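Local coordinates for papain inhibitor (Streptomyces mobaraensis, PDB 5NTB), which inhibits the cysteine proteases papain and bromelain and bovine trypsin, and serves as a glutamine and lysine donor substrate for transglutaminase, at residues Gln6-Lys11 with Ile104-Val109. Residues are numbered along the deposited sequence; the frame is centred on the assembly and turned at random. Where two conformers were deposited one is given.
Sequences QKMTGK and ITWKFV. With SO4 (sulfate ion), chain D.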
loop_
_atom_site.group_PDB
_atom_site.type_symbol
_atom_site.label_atom_id
_atom_site.label_comp_id
_atom_site.label_asym_id
_atom_site.label_seq_id
_atom_site.Cartn_x
_atom_site.Cartn_y
_atom_site.Cartn_z
ATOM N N GLN A 6 13.187 0.906 6.155
ATOM C CA GLN A 6 13.209 2.283 6.631
ATOM C C GLN A 6 11.791 2.730 6.966
ATOM O O GLN A 6 10.931 2.796 6.081
ATOM C CB GLN A 6 13.840 3.220 5.608
ATOM C CG GLN A 6 13.360 4.658 5.756
ATOM C CD GLN A 6 13.731 5.533 4.579
ATOM O OE1 GLN A 6 12.871 6.202 3.997
ATOM N NE2 GLN A 6 15.011 5.553 4.233
ATOM N N LYS A 7 11.551 3.038 8.234
ATOM C CA LYS A 7 10.217 3.445 8.650
ATOM C C LYS A 7 9.944 4.862 8.171
ATOM O O LYS A 7 10.812 5.739 8.228
ATOM C CB LYS A 7 10.062 3.352 10.174
ATOM C CG LYS A 7 10.116 1.927 10.732
ATOM C CD LYS A 7 8.903 1.617 11.620
ATOM C CE LYS A 7 8.702 0.115 11.824
ATOM N NZ LYS A 7 9.973 -0.645 11.622
ATOM N N MET A 8 8.740 5.075 7.667
ATOM C CA MET A 8 8.298 6.384 7.225
ATOM C C MET A 8 7.008 6.750 7.929
ATOM O O MET A 8 6.180 5.881 8.218
ATOM C CB MET A 8 8.085 6.413 5.728
ATOM C CG MET A 8 9.414 6.492 5.009
ATOM S SD MET A 8 9.255 6.213 3.256
ATOM C CE MET A 8 8.758 4.498 3.203
ATOM N N THR A 9 6.851 8.031 8.228
ATOM C CA THR A 9 5.595 8.522 8.750
ATOM C C THR A 9 4.744 9.008 7.593
ATOM O O THR A 9 5.232 9.683 6.685
ATOM C CB THR A 9 5.816 9.652 9.753
ATOM O OG1 THR A 9 6.623 9.167 10.835
ATOM C CG2 THR A 9 4.476 10.122 10.300
ATOM N N GLY A 10 3.474 8.646 7.619
ATOM C CA GLY A 10 2.613 9.164 6.589
ATOM C C GLY A 10 1.160 8.963 6.920
ATOM O O GLY A 10 0.754 8.998 8.086
ATOM N N LYS A 11 0.366 8.776 5.887
ATOM C CA LYS A 11 -1.066 8.657 6.054
ATOM C C LYS A 11 -1.544 7.478 5.235
ATOM O O LYS A 11 -0.864 7.007 4.314
ATOM C CB LYS A 11 -1.794 9.933 5.628
ATOM C CG LYS A 11 -1.794 10.156 4.137
ATOM C CD LYS A 11 -2.650 11.359 3.738
ATOM C CE LYS A 11 -1.842 12.641 3.785
ATOM N NZ LYS A 11 -2.518 13.748 3.049
ATOM N N ILE A 104 0.292 7.379 10.552
ATOM C CA ILE A 104 0.671 5.976 10.561
ATOM C C ILE A 104 2.165 5.899 10.299
ATOM O O ILE A 104 2.803 6.876 9.893
ATOM C CB ILE A 104 -0.093 5.152 9.509
ATOM C CG1 ILE A 104 0.264 5.647 8.100
ATOM C CG2 ILE A 104 -1.580 5.238 9.765
ATOM C CD1 ILE A 104 0.343 4.558 7.060
ATOM N N THR A 105 2.727 4.731 10.538
ATOM C CA THR A 105 4.087 4.456 10.130
ATOM C C THR A 105 4.059 3.248 9.211
ATOM O O THR A 105 3.235 2.344 9.379
ATOM C CB THR A 105 4.992 4.197 11.330
ATOM O OG1 THR A 105 4.673 2.920 11.885
ATOM C CG2 THR A 105 4.806 5.296 12.415
ATOM N N TRP A 106 4.943 3.248 8.223
ATOM C CA TRP A 106 5.013 2.113 7.318
ATOM C C TRP A 106 6.419 1.966 6.780
ATOM O O TRP A 106 7.212 2.908 6.781
ATOM C CB TRP A 106 3.978 2.224 6.177
ATOM C CG TRP A 106 4.159 3.339 5.192
ATOM C CD1 TRP A 106 3.687 4.619 5.299
ATOM C CD2 TRP A 106 4.818 3.256 3.928
ATOM N NE1 TRP A 106 4.018 5.340 4.167
ATOM C CE2 TRP A 106 4.713 4.525 3.314
ATOM C CE3 TRP A 106 5.472 2.226 3.246
ATOM C CZ2 TRP A 106 5.257 4.800 2.058
ATOM C CZ3 TRP A 106 6.010 2.493 1.992
ATOM C CH2 TRP A 106 5.886 3.775 1.404
ATOM N N LYS A 107 6.723 0.756 6.318
ATOM C CA LYS A 107 8.019 0.496 5.718
ATOM C C LYS A 107 7.842 -0.598 4.687
ATOM O O LYS A 107 6.975 -1.470 4.827
ATOM C CB LYS A 107 9.073 0.080 6.757
ATOM C CG LYS A 107 8.743 -1.215 7.481
ATOM C CD LYS A 107 9.889 -1.602 8.405
ATOM C CE LYS A 107 9.588 -2.887 9.128
ATOM N NZ LYS A 107 10.752 -3.304 9.988
ATOM N N PHE A 108 8.651 -0.518 3.641
ATOM C CA PHE A 108 8.809 -1.628 2.713
ATOM C C PHE A 108 9.550 -2.771 3.386
ATOM O O PHE A 108 10.545 -2.551 4.086
ATOM C CB PHE A 108 9.603 -1.192 1.484
ATOM C CG PHE A 108 8.917 -0.156 0.632
ATOM C CD1 PHE A 108 7.836 -0.506 -0.165
ATOM C CD2 PHE A 108 9.386 1.145 0.583
ATOM C CE1 PHE A 108 7.218 0.439 -0.976
ATOM C CE2 PHE A 108 8.782 2.095 -0.236
ATOM C CZ PHE A 108 7.694 1.732 -1.019
ATOM N N VAL A 109 9.095 -4.000 3.137
ATOM C CA VAL A 109 9.778 -5.197 3.629
ATOM C C VAL A 109 9.859 -6.254 2.536
ATOM O O VAL A 109 9.148 -6.208 1.532
ATOM C CB VAL A 109 9.086 -5.816 4.861
ATOM C CG1 VAL A 109 9.115 -4.860 6.040
ATOM C CG2 VAL A 109 7.660 -6.213 4.517
HETATM S S SO4 D . -1.908 13.504 -0.545
HETATM O O1 SO4 D . -1.340 13.784 0.773
HETATM O O2 SO4 D . -3.367 13.457 -0.464
HETATM O O3 SO4 D . -1.388 12.220 -1.032
HETATM O O4 SO4 D . -1.491 14.556 -1.473
HETATM O O HOH W 1 10.700 1.399 3.780
#
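One face of the W106 indole carries the methyl CE of M8, and F108 CZ sits at the indole edge, in its plane; the F108 ring in turn has W106 CZ3 over one of its faces. This cluster lies on one side of an antiparallel strand pair in a double-psi beta-barrel, the fold indicated by the family. CE stands 3.6 Å from the centroid of the W106 six-membered ring and 16° off its normal, a CH-pi contact, with M8 SD above the same face, 4.8 Å from that centroid, a more distant Met-aromatic contact. The bend at chi3 (-67°) turns CE from an otherwise extended chain onto the indole. Replacing W106 by alanine would probably take away the ring face under M8 CE and leave T81 O without its NE1 donor. M8 and W106 form a hydrogen-bonded pair, M8 N to W106 O at 2.8 Å and W106 N to M8 O at 2.9 Å; G10 and I104 form a second such pair, and the non-hydrogen-bonded pair T9-T105 lies between the two. On the N-terminal side of M8, a water links the two segments, donating to Q6 O and accepting from F108 N. There K7 NZ comes within 3.2 Å of K107 NZ, two like charges without a hydrogen bond.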